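Local coordinates for DHHA1 domain protein (Clostridium perfringens, PDB 3KEW) that probably hydrolyses mischarged tRNA at a zinc-bearing site, as the editing domains of alanyl-tRNA synthetases and their free-standing relatives do, at residues K5-D10 against F39-G44; D10-E15 against L86-R91; D93-H98 against C196-R201; E155-A160 against I184-G189. All blocks are in the same frame, centred on the assembly; numbering follows the deposited sequence.

Interaction 1 of 4, residues K5-D10 against F39-G44; sequences KLYYED and FFPGGG
The ring of Tyr7 takes the edge of Phe40 over one face, a T-shaped pair with centroids 5.3 Å apart and planes at 72°. Tyr7 CD2 and Phe40 CD2 touch at 3.6 Å, and Phe40 CA makes a CH-pi contact 4.1 Å from the centroid of the Tyr7 ring. Two others come in obliquely: the carbonyl of Phe39, its O 3.1 Å from Tyr7 CE1, and Pro41, whose CD lies 3.3 Å from Tyr7 OH. With chi1 at 51°, Tyr7 CG sits between its own N and carbonyl carbon, which turns the ring back toward 39-44. Tyr8 OH lies at the edge of the Phe40 ring, 3.8 Å from Phe40 CE2. That hydroxyl is hydrogen-bonded to Cys196 O, while Arg183 makes a cation-pi contact with the Tyr8 ring. A short 3-10 turn sets the two tyrosines, Leu6 O accepting from both Glu9 N and Asp10 N. Phe40 N is held in turn by Asp49 OD2. The contact joins two loops beside the barrel: Tyr7 also touches Val68 of strand 67-72, Pro41 rests on strand 56-64, and Phe40, its side chain about 9 Å from the zinc, touches Val198 of the 196-201 loop.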
loop_
_atom_site.group_PDB
_atom_site.type_symbol
_atom_site.label_atom_id
_atom_site.label_comp_id
_atom_site.label_asym_id
_atom_site.label_seq_id
_atom_site.Cartn_x
_atom_site.Cartn_y
_atom_site.Cartn_z
ATOM N N LYS A 5 6.555 -13.502 5.476
ATOM C CA LYS A 5 6.067 -12.425 4.604
ATOM C C LYS A 5 7.032 -11.231 4.610
ATOM O O LYS A 5 6.964 -10.346 5.473
ATOM C CB LYS A 5 4.623 -12.035 4.958
ATOM C CG LYS A 5 3.694 -13.252 4.961
ATOM C CD LYS A 5 2.225 -12.942 5.172
ATOM C CE LYS A 5 1.893 -12.478 6.572
ATOM N NZ LYS A 5 0.410 -12.416 6.723
ATOM N N LEU A 6 7.922 -11.231 3.620
ATOM C CA LEU A 6 9.034 -10.275 3.523
ATOM C C LEU A 6 8.610 -8.822 3.307
ATOM O O LEU A 6 9.264 -7.907 3.810
ATOM C CB LEU A 6 10.022 -10.717 2.434
ATOM C CG LEU A 6 10.862 -11.969 2.744
ATOM C CD1 LEU A 6 11.586 -12.465 1.508
ATOM C CD2 LEU A 6 11.857 -11.698 3.876
ATOM N N TYR A 7 7.496 -8.634 2.594
ATOM C CA TYR A 7 6.923 -7.313 2.307
ATOM C C TYR A 7 6.603 -6.476 3.546
ATOM O O TYR A 7 6.585 -5.250 3.473
ATOM C CB TYR A 7 5.701 -7.424 1.375
ATOM C CG TYR A 7 4.620 -8.413 1.774
ATOM C CD1 TYR A 7 4.547 -9.676 1.181
ATOM C CD2 TYR A 7 3.648 -8.072 2.719
ATOM C CE1 TYR A 7 3.554 -10.579 1.538
ATOM C CE2 TYR A 7 2.663 -8.964 3.081
ATOM C CZ TYR A 7 2.620 -10.213 2.491
ATOM O OH TYR A 7 1.621 -11.086 2.847
ATOM N N TYR A 8 6.340 -7.139 4.672
ATOM C CA TYR A 8 6.139 -6.460 5.951
ATOM C C TYR A 8 7.420 -6.344 6.793
ATOM O O TYR A 8 7.402 -5.739 7.865
ATOM C CB TYR A 8 5.056 -7.159 6.778
ATOM C CG TYR A 8 3.618 -6.907 6.354
ATOM C CD1 TYR A 8 2.649 -7.906 6.508
ATOM C CD2 TYR A 8 3.220 -5.680 5.800
ATOM C CE1 TYR A 8 1.317 -7.693 6.140
ATOM C CE2 TYR A 8 1.882 -5.456 5.412
ATOM C CZ TYR A 8 0.941 -6.469 5.585
ATOM O OH TYR A 8 -0.373 -6.270 5.214
ATOM N N GLU A 9 8.519 -6.932 6.318
ATOM C CA GLU A 9 9.804 -6.856 7.017
ATOM C C GLU A 9 10.702 -5.789 6.395
ATOM O O GLU A 9 11.272 -4.951 7.101
ATOM C CB GLU A 9 10.512 -8.223 7.032
ATOM C CG GLU A 9 9.765 -9.339 7.793
ATOM C CD GLU A 9 9.356 -8.931 9.200
ATOM O OE1 GLU A 9 10.209 -8.413 9.952
ATOM O OE2 GLU A 9 8.170 -9.127 9.551
ATOM N N ASP A 10 10.812 -5.843 5.071
ATOM C CA ASP A 10 11.510 -4.846 4.270
ATOM C C ASP A 10 10.756 -4.682 2.955
ATOM O O ASP A 10 10.831 -5.531 2.064
ATOM C CB ASP A 10 12.962 -5.275 4.020
ATOM C CG ASP A 10 13.783 -4.223 3.267
ATOM O OD1 ASP A 10 14.991 -4.469 3.104
ATOM O OD2 ASP A 10 13.252 -3.163 2.841
ATOM N N PHE A 39 6.088 -11.150 -2.381
ATOM C CA PHE A 39 4.901 -10.855 -3.192
ATOM C C PHE A 39 3.741 -10.479 -2.272
ATOM O O PHE A 39 3.263 -11.313 -1.490
ATOM C CB PHE A 39 4.513 -12.041 -4.099
ATOM C CG PHE A 39 5.492 -12.308 -5.230
ATOM C CD1 PHE A 39 5.284 -11.758 -6.496
ATOM C CD2 PHE A 39 6.609 -13.114 -5.034
ATOM C CE1 PHE A 39 6.190 -11.978 -7.538
ATOM C CE2 PHE A 39 7.514 -13.360 -6.077
ATOM C CZ PHE A 39 7.307 -12.782 -7.330
ATOM N N PHE A 40 3.315 -9.214 -2.350
ATOM C CA PHE A 40 2.145 -8.710 -1.618
ATOM C C PHE A 40 0.913 -9.313 -2.284
ATOM O O PHE A 40 0.811 -9.270 -3.521
ATOM C CB PHE A 40 2.110 -7.176 -1.705
ATOM C CG PHE A 40 1.108 -6.504 -0.787
ATOM C CD1 PHE A 40 0.259 -5.507 -1.279
ATOM C CD2 PHE A 40 1.034 -6.833 0.566
ATOM C CE1 PHE A 40 -0.654 -4.855 -0.440
ATOM C CE2 PHE A 40 0.124 -6.195 1.412
ATOM C CZ PHE A 40 -0.719 -5.193 0.911
ATOM N N PRO A 41 0.018 -9.941 -1.489
ATOM C CA PRO A 41 -1.262 -10.461 -2.012
ATOM C C PRO A 41 -2.355 -9.392 -2.235
ATOM O O PRO A 41 -3.345 -9.654 -2.940
ATOM C CB PRO A 41 -1.703 -11.454 -0.926
ATOM C CG PRO A 41 -1.096 -10.928 0.338
ATOM C CD PRO A 41 0.187 -10.240 -0.053
ATOM N N GLY A 42 -2.159 -8.208 -1.657
ATOM C CA GLY A 42 -3.190 -7.176 -1.610
ATOM C C GLY A 42 -3.592 -6.905 -0.173
ATOM O O GLY A 42 -3.401 -7.761 0.689
ATOM N N GLY A 43 -4.145 -5.719 0.090
ATOM C CA GLY A 43 -4.549 -5.330 1.447
ATOM C C GLY A 43 -4.715 -3.831 1.638
ATOM O O GLY A 43 -3.977 -3.036 1.060
ATOM N N GLY A 44 -5.695 -3.443 2.450
ATOM C CA GLY A 44 -6.003 -2.028 2.704
ATOM C C GLY A 44 -6.405 -1.187 1.491
ATOM O O GLY A 44 -6.291 0.043 1.527
#

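Interaction 2 of 4, residues D10-E15 against L86-R91; sequences DQYIKE and LDWERR
Lys14 O accepts from Leu86 N at 2.8 Å with an N-H...O angle of 166°, a backbone bond linking the residue before strand 15-26 to the end of strand 82-86. Before it, a type I turn from Asp10 to Ile13 is reinforced by an Asx turn in which Asp10 OD2 takes Tyr12 N. As end strands of the six-stranded antiparallel sheet, 15-26 and 82-86 close the barrel, and 82-86 leads through Asp87, at the N-cap, into helix 88-112. Trp88, from the first turn of that helix, has CG opposite its backbone N (chi1 -175°), which sends the indole out to the 10-15 loop. The indole meets Gln11 O edge-on, CH2 lying 3.3 Å from the oxygen, while Lys14 CD lies over one face, toward its rim, and Lys14 CB comes to 3.6 Å from Trp88 CE3. Tyr12 CD2 adds a looser touch 4.0 Å from Trp88 CZ2. Gln11 O is also met by Arg91 NH1 at 2.7 Å, a weak bond bent to 122°. A water donates to Asp10 O and Ile13 O and accepts from Arg91 NH2. Arg91 NE forms a salt bridge with Asp49, and Leu86 CD1 lies over one guanidinium face.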
loop_
_atom_site.group_PDB
_atom_site.type_symbol
_atom_site.label_atom_id
_atom_site.label_comp_id
_atom_site.label_asym_id
_atom_site.label_seq_id
_atom_site.Cartn_x
_atom_site.Cartn_y
_atom_site.Cartn_z
ATOM N N ASP A 10 10.812 -5.843 5.071
ATOM C CA ASP A 10 11.510 -4.846 4.270
ATOM C C ASP A 10 10.756 -4.682 2.955
ATOM O O ASP A 10 10.831 -5.531 2.064
ATOM C CB ASP A 10 12.962 -5.275 4.020
ATOM C CG ASP A 10 13.783 -4.223 3.267
ATOM O OD1 ASP A 10 14.991 -4.469 3.104
ATOM O OD2 ASP A 10 13.252 -3.163 2.841
ATOM N N GLN A 11 10.050 -3.566 2.835
ATOM C CA GLN A 11 9.197 -3.313 1.673
ATOM C C GLN A 11 9.963 -2.971 0.393
ATOM O O GLN A 11 9.365 -2.875 -0.666
ATOM C CB GLN A 11 8.164 -2.223 1.986
ATOM C CG GLN A 11 8.731 -0.906 2.472
ATOM C CD GLN A 11 8.814 -0.828 3.980
ATOM O OE1 GLN A 11 9.634 -1.504 4.601
ATOM N NE2 GLN A 11 7.973 0.003 4.577
ATOM N N TYR A 12 11.278 -2.788 0.502
ATOM C CA TYR A 12 12.113 -2.457 -0.648
ATOM C C TYR A 12 12.815 -3.655 -1.267
ATOM O O TYR A 12 13.504 -3.498 -2.272
ATOM C CB TYR A 12 13.131 -1.373 -0.299
ATOM C CG TYR A 12 12.505 -0.019 -0.073
ATOM C CD1 TYR A 12 12.272 0.452 1.220
ATOM C CD2 TYR A 12 12.137 0.788 -1.145
ATOM C CE1 TYR A 12 11.696 1.686 1.434
ATOM C CE2 TYR A 12 11.545 2.027 -0.937
ATOM C CZ TYR A 12 11.336 2.471 0.354
ATOM O OH TYR A 12 10.758 3.704 0.577
ATOM N N ILE A 13 12.638 -4.841 -0.679
ATOM C CA ILE A 13 13.156 -6.077 -1.268
ATOM C C ILE A 13 12.394 -6.342 -2.563
ATOM O O ILE A 13 11.168 -6.492 -2.549
ATOM C CB ILE A 13 13.034 -7.305 -0.309
ATOM C CG1 ILE A 13 13.955 -7.154 0.903
ATOM C CG2 ILE A 13 13.345 -8.623 -1.042
ATOM C CD1 ILE A 13 13.724 -8.209 1.972
ATOM N N LYS A 14 13.122 -6.370 -3.676
ATOM C CA LYS A 14 12.515 -6.637 -4.977
ATOM C C LYS A 14 12.972 -7.948 -5.632
ATOM O O LYS A 14 12.351 -8.412 -6.591
ATOM C CB LYS A 14 12.708 -5.441 -5.922
ATOM C CG LYS A 14 14.142 -5.124 -6.324
ATOM C CD LYS A 14 14.156 -3.901 -7.252
ATOM C CE LYS A 14 15.290 -3.952 -8.267
ATOM N NZ LYS A 14 16.554 -3.369 -7.750
ATOM N N GLU A 15 14.065 -8.525 -5.127
ATOM C CA GLU A 15 14.533 -9.864 -5.524
ATOM C C GLU A 15 14.864 -10.663 -4.282
ATOM O O GLU A 15 15.422 -10.117 -3.316
ATOM C CB GLU A 15 15.798 -9.804 -6.365
ATOM C CG GLU A 15 15.697 -9.049 -7.661
ATOM C CD GLU A 15 17.064 -8.753 -8.228
ATOM O OE1 GLU A 15 17.245 -7.649 -8.783
ATOM O OE2 GLU A 15 17.958 -9.624 -8.098
ATOM N N LEU A 86 10.140 -9.355 -8.115
ATOM C CA LEU A 86 8.906 -8.592 -8.254
ATOM C C LEU A 86 8.944 -7.751 -9.522
ATOM O O LEU A 86 10.013 -7.340 -9.985
ATOM C CB LEU A 86 8.684 -7.675 -7.041
ATOM C CG LEU A 86 8.625 -8.221 -5.609
ATOM C CD1 LEU A 86 8.417 -7.099 -4.599
ATOM C CD2 LEU A 86 7.551 -9.241 -5.431
ATOM N N ASP A 87 7.767 -7.520 -10.095
ATOM C CA ASP A 87 7.548 -6.407 -11.012
ATOM C C ASP A 87 7.590 -5.184 -10.095
ATOM O O ASP A 87 6.614 -4.876 -9.416
ATOM C CB ASP A 87 6.167 -6.574 -11.663
ATOM C CG ASP A 87 5.841 -5.504 -12.713
ATOM O OD1 ASP A 87 6.556 -4.486 -12.860
ATOM O OD2 ASP A 87 4.817 -5.701 -13.398
ATOM N N TRP A 88 8.747 -4.528 -10.044
ATOM C CA TRP A 88 8.961 -3.425 -9.105
ATOM C C TRP A 88 8.206 -2.142 -9.477
ATOM O O TRP A 88 7.818 -1.374 -8.600
ATOM C CB TRP A 88 10.453 -3.127 -8.876
ATOM C CG TRP A 88 10.624 -2.064 -7.809
ATOM C CD1 TRP A 88 11.039 -0.776 -7.987
ATOM C CD2 TRP A 88 10.300 -2.193 -6.419
ATOM N NE1 TRP A 88 11.014 -0.101 -6.787
ATOM C CE2 TRP A 88 10.569 -0.950 -5.809
ATOM C CE3 TRP A 88 9.822 -3.246 -5.621
ATOM C CZ2 TRP A 88 10.371 -0.732 -4.449
ATOM C CZ3 TRP A 88 9.638 -3.026 -4.271
ATOM C CH2 TRP A 88 9.913 -1.788 -3.700
ATOM N N GLU A 89 8.006 -1.916 -10.771
ATOM C CA GLU A 89 7.269 -0.750 -11.247
ATOM C C GLU A 89 5.825 -0.761 -10.741
ATOM O O GLU A 89 5.340 0.246 -10.230
ATOM C CB GLU A 89 7.339 -0.650 -12.779
ATOM C CG GLU A 89 8.402 0.330 -13.299
ATOM C CD GLU A 89 9.809 0.070 -12.753
ATOM O OE1 GLU A 89 10.457 -0.907 -13.190
ATOM O OE2 GLU A 89 10.274 0.857 -11.895
ATOM N N ARG A 90 5.170 -1.914 -10.853
ATOM C CA ARG A 90 3.825 -2.113 -10.339
ATOM C C ARG A 90 3.772 -1.934 -8.821
ATOM O O ARG A 90 2.868 -1.285 -8.301
ATOM C CB ARG A 90 3.343 -3.512 -10.700
ATOM C CG ARG A 90 1.930 -3.829 -10.256
ATOM C CD ARG A 90 1.628 -5.306 -10.450
ATOM N NE ARG A 90 0.414 -5.708 -9.740
ATOM C CZ ARG A 90 -0.803 -5.719 -10.275
ATOM N NH1 ARG A 90 -0.989 -5.362 -11.543
ATOM N NH2 ARG A 90 -1.836 -6.097 -9.540
ATOM N N ARG A 91 4.740 -2.536 -8.135
ATOM C CA ARG A 91 4.849 -2.496 -6.678
ATOM C C ARG A 91 4.898 -1.061 -6.215
ATOM O O ARG A 91 4.090 -0.638 -5.391
ATOM C CB ARG A 91 6.178 -3.118 -6.254
ATOM C CG ARG A 91 6.144 -4.124 -5.188
ATOM C CD ARG A 91 5.412 -3.773 -3.912
ATOM N NE ARG A 91 5.554 -4.965 -3.088
ATOM C CZ ARG A 91 6.398 -5.075 -2.069
ATOM N NH1 ARG A 91 7.115 -4.036 -1.671
ATOM N NH2 ARG A 91 6.491 -6.218 -1.418
HETATM O O HOH W 1 9.534 -6.255 -0.307
#

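Interaction 3 of 4, residues D93-H98 against C196-R201; sequences DGMQQH and CGVHPR. With ZN (zinc ion), chain C.
His98 against His199 is an edge-to-face ring pair in a buried helix-to-loop contact, where helix 88-112 packs on the segment after strand 191-194. The edge of His199 points at the face of His98, centroids 4.3 Å apart and planes at 52°, and His199 CE1 comes to 3.4 Å from His98 CD2. The helix carries an HxxxH pair, His98 and His102, and the loop a CxxxH pair, Cys195 and His199, as in alanyl- and threonyl-tRNA synthetase editing domains; His199 is no zinc ligand here, its NE2 4.3 Å from the metal, and stacks on His98 instead. Met95 CG is 3.3 Å from Val198 O, and a bend at chi3 (74°) carries Met95 CE to His199 O at 3.4 Å. Pro200 sets its CD 3.3 Å from Met95 O. His98 NE2 binds the zinc ion at 2.3 Å, and ND1 is hydrogen-bonded to Gln46 OE1, which also takes Val198 N, so one second-shell amide positions metal ligand and loop. His102, Cys195 and three waters complete the zinc sphere. The two nitrogen bonds and the imidazole over one face restrict the rotation of His98, and the waters on the metal are consistent with the hydrolytic editing chemistry of relatives.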
loop_
_atom_site.group_PDB
_atom_site.type_symbol
_atom_site.label_atom_id
_atom_site.label_comp_id
_atom_site.label_asym_id
_atom_site.label_seq_id
_atom_site.Cartn_x
_atom_site.Cartn_y
_atom_site.Cartn_z
ATOM N N ASP A 93 4.505 1.814 -7.792
ATOM C CA ASP A 93 3.344 2.623 -8.187
ATOM C C ASP A 93 2.252 2.579 -7.118
ATOM O O ASP A 93 1.803 3.621 -6.651
ATOM C CB ASP A 93 2.778 2.168 -9.539
ATOM C CG ASP A 93 1.488 2.887 -9.903
ATOM O OD1 ASP A 93 1.485 4.135 -9.915
ATOM O OD2 ASP A 93 0.475 2.203 -10.173
ATOM N N GLY A 94 1.868 1.367 -6.716
ATOM C CA GLY A 94 0.882 1.158 -5.656
ATOM C C GLY A 94 1.322 1.685 -4.302
ATOM O O GLY A 94 0.502 2.216 -3.560
ATOM N N MET A 95 2.610 1.539 -3.985
ATOM C CA MET A 95 3.178 2.109 -2.753
ATOM C C MET A 95 2.987 3.636 -2.710
ATOM O O MET A 95 2.551 4.182 -1.689
ATOM C CB MET A 95 4.671 1.746 -2.603
ATOM C CG MET A 95 4.989 0.243 -2.320
ATOM S SD MET A 95 6.726 -0.253 -2.411
ATOM C CE MET A 95 7.297 0.478 -0.872
ATOM N N GLN A 96 3.306 4.306 -3.823
ATOM C CA GLN A 96 3.184 5.775 -3.947
ATOM C C GLN A 96 1.741 6.281 -3.869
ATOM O O GLN A 96 1.463 7.258 -3.159
ATOM C CB GLN A 96 3.849 6.286 -5.239
ATOM C CG GLN A 96 5.366 6.180 -5.241
ATOM C CD GLN A 96 5.989 6.610 -6.547
ATOM O OE1 GLN A 96 5.602 6.145 -7.620
ATOM N NE2 GLN A 96 6.977 7.484 -6.463
ATOM N N GLN A 97 0.817 5.620 -4.574
ATOM C CA GLN A 97 -0.607 6.030 -4.542
ATOM C C GLN A 97 -1.239 5.896 -3.172
ATOM O O GLN A 97 -2.078 6.715 -2.796
ATOM C CB GLN A 97 -1.464 5.264 -5.553
ATOM C CG GLN A 97 -0.941 5.236 -6.974
ATOM C CD GLN A 97 -0.262 6.526 -7.423
ATOM O OE1 GLN A 97 -0.861 7.607 -7.401
ATOM N NE2 GLN A 97 0.994 6.405 -7.862
ATOM N N HIS A 98 -0.836 4.863 -2.430
ATOM C CA HIS A 98 -1.395 4.610 -1.105
ATOM C C HIS A 98 -0.888 5.628 -0.085
ATOM O O HIS A 98 -1.682 6.199 0.660
ATOM C CB HIS A 98 -1.082 3.179 -0.650
ATOM C CG HIS A 98 -1.981 2.671 0.436
ATOM N ND1 HIS A 98 -2.190 1.326 0.646
ATOM C CD2 HIS A 98 -2.728 3.316 1.368
ATOM C CE1 HIS A 98 -3.017 1.163 1.663
ATOM N NE2 HIS A 98 -3.360 2.355 2.118
ATOM N N CYS A 196 -2.998 -1.925 6.507
ATOM C CA CYS A 196 -2.381 -3.168 6.037
ATOM C C CYS A 196 -1.635 -2.967 4.719
ATOM O O CYS A 196 -1.215 -3.939 4.076
ATOM C CB CYS A 196 -3.459 -4.241 5.817
ATOM S SG CYS A 196 -4.275 -4.785 7.315
ATOM N N GLY A 197 -1.488 -1.714 4.300
ATOM C CA GLY A 197 -0.786 -1.416 3.058
ATOM C C GLY A 197 0.716 -1.608 3.152
ATOM O O GLY A 197 1.276 -1.760 4.244
ATOM N N VAL A 198 1.354 -1.628 1.988
ATOM C CA VAL A 198 2.810 -1.570 1.866
ATOM C C VAL A 198 3.200 -0.167 1.371
ATOM O O VAL A 198 2.903 0.215 0.233
ATOM C CB VAL A 198 3.346 -2.722 0.954
ATOM C CG1 VAL A 198 4.794 -2.479 0.517
ATOM C CG2 VAL A 198 3.235 -4.063 1.700
ATOM N N HIS A 199 3.842 0.590 2.256
ATOM C CA HIS A 199 4.168 1.994 2.027
ATOM C C HIS A 199 5.675 2.230 1.821
ATOM O O HIS A 199 6.500 1.433 2.284
ATOM C CB HIS A 199 3.664 2.820 3.220
ATOM C CG HIS A 199 2.171 2.910 3.291
ATOM N ND1 HIS A 199 1.473 4.010 2.845
ATOM C CD2 HIS A 199 1.242 2.022 3.719
ATOM C CE1 HIS A 199 0.179 3.805 3.011
ATOM N NE2 HIS A 199 0.011 2.604 3.536
ATOM N N PRO A 200 6.046 3.325 1.116
ATOM C CA PRO A 200 7.447 3.758 1.127
ATOM C C PRO A 200 7.874 4.174 2.540
ATOM O O PRO A 200 7.025 4.354 3.403
ATOM C CB PRO A 200 7.450 4.969 0.180
ATOM C CG PRO A 200 6.223 4.793 -0.681
ATOM C CD PRO A 200 5.218 4.194 0.258
ATOM N N ARG A 201 9.175 4.293 2.781
ATOM C CA ARG A 201 9.663 4.577 4.134
ATOM C C ARG A 201 9.872 6.055 4.396
ATOM O O ARG A 201 10.227 6.446 5.511
ATOM C CB ARG A 201 10.951 3.807 4.436
ATOM C CG ARG A 201 10.711 2.397 4.955
ATOM C CD ARG A 201 11.969 1.834 5.588
ATOM N NE ARG A 201 12.039 0.384 5.434
ATOM C CZ ARG A 201 12.892 -0.403 6.079
ATOM N NH1 ARG A 201 13.762 0.109 6.943
ATOM N NH2 ARG A 201 12.868 -1.711 5.861
HETATM ZN ZN ZN C . -4.259 2.878 4.197
HETATM O O HOH W 2 -5.357 3.128 6.129
HETATM O O HOH W 3 -5.876 4.445 3.634
HETATM O O HOH W 4 -5.948 1.229 3.707
#

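Interaction 4 of 4, residues E155-A160 against I184-G189; sequences EVKSYA and IVEIVG
Tyr159 and Ile184 open a regular antiparallel ladder, strands 156-159 and 184-187 running at 168° with their axes 4.7 Å apart. Tyr159 N and O bond Ile184 O and N, Lys157 and Glu186, the next hydrogen-bonded pair, do the same, and Val188 N to Glu155 O at 2.8 Å extends the pairing one step beyond the strands. Strand 184-187 is the middle of three, between 156-159 and 191-194, the last leading to the zinc ligand Cys195. On the face bearing Tyr159, Lys157 and Glu186, the tyrosine ring folds back over its neighbour. Its chi1 of 55° lays the ring across Ile184, whose CB stands over one face and whose CG2 is 3.6 Å from Tyr159 CZ. The same turn delivers the hydroxyl to Glu186, OH donating to OE1 at 2.8 Å on the anti side of the carboxylate and somewhat above its plane. Lys157 lies alongside Glu186 and points the same way, its CE 3.5 Å from OE1; NZ stays beyond salt-bridge distance, but a water spans the gap, donating to Glu186 OE1 and accepting from Lys157 NZ. Val188 CG2 packs against this lysine, 3.7 Å from Lys157 CE. The other face is mostly apolar, Ser158 its one hydroxyl: Val156 CG1 meets Val185 CG1 at 3.9 Å, and Val156 and Ile187 both lean on Leu99 of helix 88-112. One carboxylate oxygen, OE1, thus collects a tyrosine hydroxyl, a water and the field of a nearby ammonium, which would probably favour the charged form of Glu186.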
loop_
_atom_site.group_PDB
_atom_site.type_symbol
_atom_site.label_atom_id
_atom_site.label_comp_id
_atom_site.label_asym_id
_atom_site.label_seq_id
_atom_site.Cartn_x
_atom_site.Cartn_y
_atom_site.Cartn_z
ATOM N N GLU A 155 9.756 10.855 7.835
ATOM C CA GLU A 155 9.841 9.410 8.000
ATOM C C GLU A 155 8.431 8.804 8.006
ATOM O O GLU A 155 7.521 9.341 8.641
ATOM C CB GLU A 155 10.563 9.074 9.309
ATOM C CG GLU A 155 10.928 7.600 9.473
ATOM C CD GLU A 155 11.386 7.242 10.879
ATOM O OE1 GLU A 155 11.343 8.106 11.781
ATOM O OE2 GLU A 155 11.775 6.074 11.084
ATOM N N VAL A 156 8.262 7.703 7.274
ATOM C CA VAL A 156 7.024 6.936 7.302
ATOM C C VAL A 156 7.315 5.554 7.904
ATOM O O VAL A 156 7.930 4.709 7.260
ATOM C CB VAL A 156 6.387 6.802 5.890
ATOM C CG1 VAL A 156 5.041 6.092 5.980
ATOM C CG2 VAL A 156 6.222 8.172 5.218
ATOM N N LYS A 157 6.875 5.330 9.138
ATOM C CA LYS A 157 7.093 4.044 9.821
ATOM C C LYS A 157 5.921 3.075 9.645
ATOM O O LYS A 157 4.774 3.425 9.923
ATOM C CB LYS A 157 7.359 4.268 11.311
ATOM C CG LYS A 157 8.473 5.263 11.592
ATOM C CD LYS A 157 8.977 5.202 13.040
ATOM C CE LYS A 157 8.061 5.944 14.010
ATOM N NZ LYS A 157 8.691 6.125 15.348
ATOM N N SER A 158 6.218 1.874 9.151
ATOM C CA SER A 158 5.256 0.769 9.116
ATOM C C SER A 158 5.663 -0.322 10.107
ATOM O O SER A 158 6.744 -0.904 9.998
ATOM C CB SER A 158 5.142 0.173 7.709
ATOM O OG SER A 158 4.658 1.131 6.793
ATOM N N TYR A 159 4.792 -0.599 11.070
ATOM C CA TYR A 159 5.118 -1.538 12.146
ATOM C C TYR A 159 3.892 -2.269 12.700
ATOM O O TYR A 159 2.764 -1.792 12.580
ATOM C CB TYR A 159 5.912 -0.847 13.274
ATOM C CG TYR A 159 5.271 0.387 13.880
ATOM C CD1 TYR A 159 4.563 0.315 15.077
ATOM C CD2 TYR A 159 5.406 1.636 13.271
ATOM C CE1 TYR A 159 3.979 1.453 15.640
ATOM C CE2 TYR A 159 4.826 2.775 13.817
ATOM C CZ TYR A 159 4.117 2.681 15.002
ATOM O OH TYR A 159 3.549 3.828 15.537
ATOM N N ALA A 160 4.124 -3.447 13.274
ATOM C CA ALA A 160 3.085 -4.173 13.984
ATOM C C ALA A 160 3.427 -4.086 15.462
ATOM O O ALA A 160 4.296 -4.829 15.932
ATOM C CB ALA A 160 3.026 -5.616 13.517
ATOM N N ILE A 184 0.400 -0.609 11.924
ATOM C CA ILE A 184 0.289 0.844 11.984
ATOM C C ILE A 184 1.187 1.464 10.906
ATOM O O ILE A 184 2.322 1.022 10.711
ATOM C CB ILE A 184 0.673 1.364 13.398
ATOM C CG1 ILE A 184 -0.346 0.908 14.461
ATOM C CG2 ILE A 184 0.864 2.878 13.415
ATOM C CD1 ILE A 184 -1.759 1.541 14.365
ATOM N N VAL A 185 0.655 2.455 10.182
ATOM C CA VAL A 185 1.456 3.297 9.296
ATOM C C VAL A 185 1.437 4.728 9.820
ATOM O O VAL A 185 0.368 5.341 9.941
ATOM C CB VAL A 185 0.963 3.264 7.843
ATOM C CG1 VAL A 185 1.755 4.262 6.992
ATOM C CG2 VAL A 185 1.095 1.865 7.275
ATOM N N GLU A 186 2.621 5.246 10.134
ATOM C CA GLU A 186 2.758 6.540 10.781
ATOM C C GLU A 186 3.608 7.492 9.953
ATOM O O GLU A 186 4.799 7.248 9.753
ATOM C CB GLU A 186 3.390 6.360 12.163
ATOM C CG GLU A 186 3.645 7.661 12.930
ATOM C CD GLU A 186 4.398 7.433 14.237
ATOM O OE1 GLU A 186 4.650 6.263 14.594
ATOM O OE2 GLU A 186 4.738 8.428 14.911
ATOM N N ILE A 187 3.002 8.578 9.476
ATOM C CA ILE A 187 3.780 9.673 8.882
ATOM C C ILE A 187 4.275 10.543 10.040
ATOM O O ILE A 187 3.495 11.291 10.627
ATOM C CB ILE A 187 2.961 10.495 7.857
ATOM C CG1 ILE A 187 2.398 9.562 6.768
ATOM C CG2 ILE A 187 3.836 11.616 7.258
ATOM C CD1 ILE A 187 1.390 10.201 5.818
ATOM N N VAL A 188 5.558 10.404 10.380
ATOM C CA VAL A 188 6.111 10.982 11.615
ATOM C C VAL A 188 5.910 12.495 11.691
ATOM O O VAL A 188 6.426 13.249 10.862
ATOM C CB VAL A 188 7.607 10.595 11.837
ATOM C CG1 VAL A 188 8.181 11.297 13.062
ATOM C CG2 VAL A 188 7.749 9.084 11.991
ATOM N N GLY A 189 5.122 12.911 12.679
ATOM C CA GLY A 189 4.813 14.319 12.901
ATOM C C GLY A 189 3.475 14.761 12.332
ATOM O O GLY A 189 2.969 15.833 12.681
HETATM O O HOH W 5 6.036 5.489 16.742
#

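Interaction 3 lies at the centre of the set, with interactions 1, 2 and 4 all touching its 196-201 segment. From the barrel side, interaction 1 brings Phe40 CZ to 3.4 Å from Cys196 O, and interaction 2 sends Tyr12 OH to Arg201 N at 2.8 Å and Gln11 NE2 to His199 O at 3.1 Å. From the sheet side, interaction 4 is nested in the loop that interaction 3 closes and meets it at Val156 N, 2.9 Å from Arg201 O, and at Val185 CG2, 3.6 Å from His199 CD2. Interactions 1 and 2 share Asp10, while 2 and 3 share helix 88-112. Zinc is bound within interaction 3; the side chain of Val185 lies about 6 Å from it.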